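Local coordinates for protein putative oxidoreductase (Salmonella enterica subsp. enterica serovar Typhimurium, PDB 3NX4) that binds NADP and probably acts as an NADPH-dependent acryloyl-CoA reductase of the medium-chain dehydrogenase/reductase superfamily, at residues 20-34 / 94-106. Numbering follows the deposited sequence.
Sequences LEESQLPAGDVTVDV and HWGGLAERARVKG
Leu25, Pro26 and Trp95 form the apolar centre, where a loop folds back over the strand pairing that follows. Pro26 fits between two aromatic residues: its CG lies over one face of the His94 ring, 3.3 Å from NE2, while its CD packs on Trp95 CB. Leu25 CD2 meets the rim of the indole in the ring plane, 3.9 Å from CE3, and Leu20, its side chain pointing against that of Trp95, brings CD1 to CZ3. His94 cannot swing freely under the proline, because its NE2 donates a nearly straight bond of 2.7 Å to Arg103 O, in the plane of both ring and carbonyl.

Beyond this centre, the 30-34 part of strand 30-39 runs antiparallel to strand 101-104, with Val30-Val104 and Val32-Ala102 as hydrogen-bonded pairs. At the strand's start a classic beta bulge sets Asp29 and Val30 together against Val104.

Arg103 has CG anti to the backbone N (chi1 -169°) and bends at chi3, which carries its guanidinium alongside residues 22-26, with Leu25 CB over one face, toward the rim. At the polar edge, Arg101 is shared by two carboxylates. Its links to Asp33 and Glu22 are long salt bridges, the former with OD1 well out of the guanidinium plane; a water that accepts a hydrogen bond from Arg101 NE (2.7 Å from its O) and donates one to Glu22 OE1 bridges the latter pair.

Within the GroES-like domain, strand 30-39 also pairs with strand 64-72, whose Phe65 touches Val32 and Ala102, while Trp95 NE1 is hydrogen-bonded to Pro58 O and Leu20 rests on strand 2-8.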
loop_
_atom_site.group_PDB
_atom_site.type_symbol
_atom_site.label_atom_id
_atom_site.label_comp_id
_atom_site.label_asym_id
_atom_site.label_seq_id
_atom_site.Cartn_x
_atom_site.Cartn_y
_atom_site.Cartn_z
ATOM N N LEU A 20 -11.796 -17.024 -40.643
ATOM C CA LEU A 20 -10.451 -16.745 -41.100
ATOM C C LEU A 20 -9.649 -18.016 -41.157
ATOM O O LEU A 20 -10.059 -19.040 -40.621
ATOM C CB LEU A 20 -9.759 -15.707 -40.221
ATOM C CG LEU A 20 -9.607 -16.018 -38.742
ATOM C CD1 LEU A 20 -8.611 -15.074 -38.129
ATOM C CD2 LEU A 20 -10.947 -15.891 -38.075
ATOM N N GLU A 21 -8.526 -17.963 -41.856
ATOM C CA GLU A 21 -7.637 -19.106 -41.923
ATOM C C GLU A 21 -6.723 -19.144 -40.709
ATOM O O GLU A 21 -6.235 -18.125 -40.250
ATOM C CB GLU A 21 -6.827 -19.113 -43.215
ATOM C CG GLU A 21 -7.582 -19.688 -44.394
ATOM C CD GLU A 21 -7.949 -21.145 -44.208
ATOM O OE1 GLU A 21 -7.786 -21.676 -43.089
ATOM O OE2 GLU A 21 -8.407 -21.764 -45.187
ATOM N N GLU A 22 -6.461 -20.349 -40.239
ATOM C CA GLU A 22 -5.658 -20.576 -39.058
ATOM C C GLU A 22 -4.274 -19.989 -39.261
ATOM O O GLU A 22 -3.640 -19.531 -38.321
ATOM C CB GLU A 22 -5.571 -22.074 -38.782
ATOM C CG GLU A 22 -4.814 -22.438 -37.540
ATOM C CD GLU A 22 -4.946 -23.894 -37.192
ATOM O OE1 GLU A 22 -5.899 -24.535 -37.664
ATOM O OE2 GLU A 22 -4.101 -24.402 -36.442
ATOM N N SER A 23 -3.805 -20.028 -40.500
ATOM C CA SER A 23 -2.473 -19.536 -40.851
ATOM C C SER A 23 -2.323 -18.026 -40.641
ATOM O O SER A 23 -1.228 -17.488 -40.766
ATOM C CB SER A 23 -2.125 -19.908 -42.298
ATOM O OG SER A 23 -3.087 -19.392 -43.200
ATOM N N GLN A 24 -3.426 -17.354 -40.325
ATOM C CA GLN A 24 -3.406 -15.916 -40.059
ATOM C C GLN A 24 -3.053 -15.601 -38.604
ATOM O O GLN A 24 -2.741 -14.457 -38.264
ATOM C CB GLN A 24 -4.761 -15.287 -40.385
ATOM C CG GLN A 24 -5.209 -15.442 -41.821
ATOM C CD GLN A 24 -6.530 -14.740 -42.072
ATOM O OE1 GLN A 24 -7.503 -15.356 -42.505
ATOM N NE2 GLN A 24 -6.572 -13.442 -41.792
ATOM N N LEU A 25 -3.120 -16.613 -37.745
ATOM C CA LEU A 25 -2.799 -16.429 -36.334
ATOM C C LEU A 25 -1.348 -15.986 -36.163
ATOM O O LEU A 25 -0.496 -16.323 -36.987
ATOM C CB LEU A 25 -3.012 -17.732 -35.569
ATOM C CG LEU A 25 -4.415 -18.315 -35.452
ATOM C CD1 LEU A 25 -4.342 -19.645 -34.721
ATOM C CD2 LEU A 25 -5.333 -17.347 -34.730
ATOM N N PRO A 26 -1.060 -15.243 -35.081
ATOM C CA PRO A 26 0.321 -14.817 -34.826
ATOM C C PRO A 26 1.234 -16.024 -34.676
ATOM O O PRO A 26 0.753 -17.149 -34.541
ATOM C CB PRO A 26 0.215 -14.082 -33.483
ATOM C CG PRO A 26 -1.031 -14.628 -32.843
ATOM C CD PRO A 26 -1.969 -14.836 -33.993
ATOM N N ALA A 27 2.541 -15.800 -34.701
ATOM C CA ALA A 27 3.480 -16.899 -34.530
ATOM C C ALA A 27 3.583 -17.271 -33.057
ATOM O O ALA A 27 3.470 -16.413 -32.183
ATOM C CB ALA A 27 4.849 -16.528 -35.089
ATOM N N GLY A 28 3.789 -18.556 -32.791
ATOM C CA GLY A 28 3.953 -19.038 -31.433
ATOM C C GLY A 28 4.169 -20.537 -31.385
ATOM O O GLY A 28 3.802 -21.261 -32.309
ATOM N N ASP A 29 4.754 -21.007 -30.290
ATOM C CA ASP A 29 5.119 -22.413 -30.168
ATOM C C ASP A 29 3.951 -23.357 -29.929
ATOM O O ASP A 29 4.032 -24.533 -30.267
ATOM C CB ASP A 29 6.146 -22.597 -29.056
ATOM C CG ASP A 29 7.474 -21.969 -29.393
ATOM O OD1 ASP A 29 7.792 -21.857 -30.601
ATOM O OD2 ASP A 29 8.200 -21.590 -28.452
ATOM N N VAL A 30 2.872 -22.857 -29.332
ATOM C CA VAL A 30 1.781 -23.740 -28.951
ATOM C C VAL A 30 0.469 -23.323 -29.592
ATOM O O VAL A 30 0.031 -22.184 -29.430
ATOM C CB VAL A 30 1.609 -23.804 -27.420
ATOM C CG1 VAL A 30 0.696 -24.947 -27.057
ATOM C CG2 VAL A 30 2.974 -23.968 -26.749
ATOM N N THR A 31 -0.137 -24.256 -30.328
ATOM C CA THR A 31 -1.443 -24.044 -30.938
ATOM C C THR A 31 -2.533 -24.719 -30.125
ATOM O O THR A 31 -2.472 -25.920 -29.853
ATOM C CB THR A 31 -1.491 -24.587 -32.375
ATOM O OG1 THR A 31 -0.600 -23.823 -33.191
ATOM C CG2 THR A 31 -2.906 -24.483 -32.930
ATOM N N VAL A 32 -3.533 -23.936 -29.741
ATOM C CA VAL A 32 -4.586 -24.421 -28.866
ATOM C C VAL A 32 -5.938 -24.358 -29.553
ATOM O O VAL A 32 -6.297 -23.339 -30.144
ATOM C CB VAL A 32 -4.641 -23.582 -27.574
ATOM C CG1 VAL A 32 -5.717 -24.097 -26.647
ATOM C CG2 VAL A 32 -3.267 -23.584 -26.883
ATOM N N ASP A 33 -6.677 -25.459 -29.487
ATOM C CA ASP A 33 -8.066 -25.468 -29.913
ATOM C C ASP A 33 -8.895 -25.028 -28.717
ATOM O O ASP A 33 -8.990 -25.748 -27.724
ATOM C CB ASP A 33 -8.477 -26.864 -30.375
ATOM C CG ASP A 33 -7.691 -27.330 -31.591
ATOM O OD1 ASP A 33 -7.145 -26.472 -32.320
ATOM O OD2 ASP A 33 -7.628 -28.555 -31.818
ATOM N N VAL A 34 -9.468 -23.832 -28.818
ATOM C CA VAL A 34 -10.157 -23.190 -27.704
ATOM C C VAL A 34 -11.561 -23.734 -27.517
ATOM O O VAL A 34 -12.324 -23.851 -28.476
ATOM C CB VAL A 34 -10.224 -21.666 -27.909
ATOM C CG1 VAL A 34 -11.047 -21.008 -26.806
ATOM C CG2 VAL A 34 -8.799 -21.081 -27.963
ATOM N N HIS A 94 -1.742 -9.298 -28.421
ATOM C CA HIS A 94 -1.600 -10.584 -29.083
ATOM C C HIS A 94 -2.975 -11.194 -29.335
ATOM O O HIS A 94 -3.800 -11.231 -28.431
ATOM C CB HIS A 94 -0.755 -11.508 -28.209
ATOM C CG HIS A 94 -0.395 -12.807 -28.856
ATOM N ND1 HIS A 94 0.801 -13.005 -29.510
ATOM C CD2 HIS A 94 -1.065 -13.979 -28.934
ATOM C CE1 HIS A 94 0.849 -14.242 -29.969
ATOM N NE2 HIS A 94 -0.270 -14.854 -29.633
ATOM N N TRP A 95 -3.223 -11.688 -30.543
ATOM C CA TRP A 95 -4.513 -12.305 -30.836
ATOM C C TRP A 95 -4.901 -13.295 -29.746
ATOM O O TRP A 95 -4.102 -14.149 -29.352
ATOM C CB TRP A 95 -4.505 -12.975 -32.209
ATOM C CG TRP A 95 -4.671 -11.996 -33.337
ATOM C CD1 TRP A 95 -4.535 -10.638 -33.275
ATOM C CD2 TRP A 95 -5.024 -12.303 -34.691
ATOM N NE1 TRP A 95 -4.775 -10.082 -34.510
ATOM C CE2 TRP A 95 -5.078 -11.084 -35.395
ATOM C CE3 TRP A 95 -5.294 -13.490 -35.377
ATOM C CZ2 TRP A 95 -5.393 -11.019 -36.750
ATOM C CZ3 TRP A 95 -5.607 -13.423 -36.720
ATOM C CH2 TRP A 95 -5.656 -12.197 -37.392
ATOM N N GLY A 96 -6.137 -13.177 -29.270
ATOM C CA GLY A 96 -6.535 -13.814 -28.033
ATOM C C GLY A 96 -7.573 -14.917 -28.076
ATOM O O GLY A 96 -7.694 -15.662 -29.052
ATOM N N GLY A 97 -8.342 -14.999 -26.994
ATOM C CA GLY A 97 -9.094 -16.196 -26.681
ATOM C C GLY A 97 -10.489 -16.285 -27.249
ATOM O O GLY A 97 -11.106 -17.353 -27.206
ATOM N N LEU A 98 -10.998 -15.176 -27.772
ATOM C CA LEU A 98 -12.354 -15.185 -28.316
ATOM C C LEU A 98 -12.328 -15.651 -29.766
ATOM O O LEU A 98 -12.689 -14.919 -30.689
ATOM C CB LEU A 98 -13.043 -13.822 -28.126
ATOM C CG LEU A 98 -13.372 -13.546 -26.650
ATOM C CD1 LEU A 98 -13.590 -12.063 -26.350
ATOM C CD2 LEU A 98 -14.570 -14.375 -26.193
ATOM N N ALA A 99 -11.881 -16.892 -29.940
ATOM C CA ALA A 99 -11.723 -17.501 -31.256
ATOM C C ALA A 99 -11.628 -19.013 -31.103
ATOM O O ALA A 99 -11.410 -19.526 -30.003
ATOM C CB ALA A 99 -10.482 -16.961 -31.948
ATOM N N GLU A 100 -11.771 -19.727 -32.212
ATOM C CA GLU A 100 -11.751 -21.181 -32.162
ATOM C C GLU A 100 -10.355 -21.743 -31.945
ATOM O O GLU A 100 -10.207 -22.853 -31.443
ATOM C CB GLU A 100 -12.401 -21.775 -33.413
ATOM C CG GLU A 100 -13.901 -21.510 -33.462
ATOM C CD GLU A 100 -14.581 -22.207 -34.624
ATOM O OE1 GLU A 100 -13.892 -22.492 -35.625
ATOM O OE2 GLU A 100 -15.799 -22.472 -34.531
ATOM N N ARG A 101 -9.340 -20.965 -32.308
ATOM C CA ARG A 101 -7.946 -21.372 -32.119
ATOM C C ARG A 101 -7.105 -20.199 -31.650
ATOM O O ARG A 101 -7.396 -19.049 -31.972
ATOM C CB ARG A 101 -7.343 -21.900 -33.428
ATOM C CG ARG A 101 -8.293 -22.708 -34.282
ATOM C CD ARG A 101 -7.996 -24.185 -34.194
ATOM N NE ARG A 101 -8.722 -24.941 -35.210
ATOM C CZ ARG A 101 -9.857 -25.598 -34.991
ATOM N NH1 ARG A 101 -10.409 -25.599 -33.783
ATOM N NH2 ARG A 101 -10.439 -26.260 -35.985
ATOM N N ALA A 102 -6.041 -20.502 -30.912
ATOM C CA ALA A 102 -5.090 -19.487 -30.478
ATOM C C ALA A 102 -3.694 -20.058 -30.624
ATOM O O ALA A 102 -3.506 -21.275 -30.554
ATOM C CB ALA A 102 -5.351 -19.065 -29.023
ATOM N N ARG A 103 -2.723 -19.184 -30.855
ATOM C CA ARG A 103 -1.326 -19.600 -30.927
ATOM C C ARG A 103 -0.498 -18.677 -30.051
ATOM O O ARG A 103 -0.526 -17.460 -30.228
ATOM C CB ARG A 103 -0.817 -19.574 -32.370
ATOM C CG ARG A 103 0.536 -20.259 -32.535
ATOM C CD ARG A 103 1.037 -20.207 -33.995
ATOM N NE ARG A 103 0.017 -20.666 -34.920
ATOM C CZ ARG A 103 0.035 -20.436 -36.229
ATOM N NH1 ARG A 103 1.030 -19.744 -36.766
ATOM N NH2 ARG A 103 -0.945 -20.892 -36.997
ATOM N N VAL A 104 0.231 -19.261 -29.102
ATOM C CA VAL A 104 0.873 -18.491 -28.044
ATOM C C VAL A 104 2.192 -19.103 -27.611
ATOM O O VAL A 104 2.543 -20.213 -28.008
ATOM C CB VAL A 104 -0.023 -18.407 -26.781
ATOM C CG1 VAL A 104 -1.327 -17.688 -27.091
ATOM C CG2 VAL A 104 -0.292 -19.804 -26.221
ATOM N N LYS A 105 2.919 -18.367 -26.777
ATOM C CA LYS A 105 4.169 -18.857 -26.222
ATOM C C LYS A 105 3.858 -19.815 -25.092
ATOM O O LYS A 105 2.954 -19.568 -24.304
ATOM C CB LYS A 105 4.976 -17.702 -25.648
ATOM C CG LYS A 105 5.364 -16.627 -26.636
ATOM C CD LYS A 105 6.282 -15.624 -25.949
ATOM C CE LYS A 105 6.613 -14.445 -26.849
ATOM N NZ LYS A 105 7.413 -13.412 -26.124
ATOM N N GLY A 106 4.630 -20.889 -24.988
ATOM C CA GLY A 106 4.485 -21.803 -23.871
ATOM C C GLY A 106 4.531 -21.126 -22.509
ATOM O O GLY A 106 3.846 -21.556 -21.583
HETATM O O HOH W 1 -8.472 -24.742 -37.888
HETATM O O HOH W 2 7.058 -21.668 -26.138
HETATM O O HOH W 3 -12.345 -24.957 -30.838
#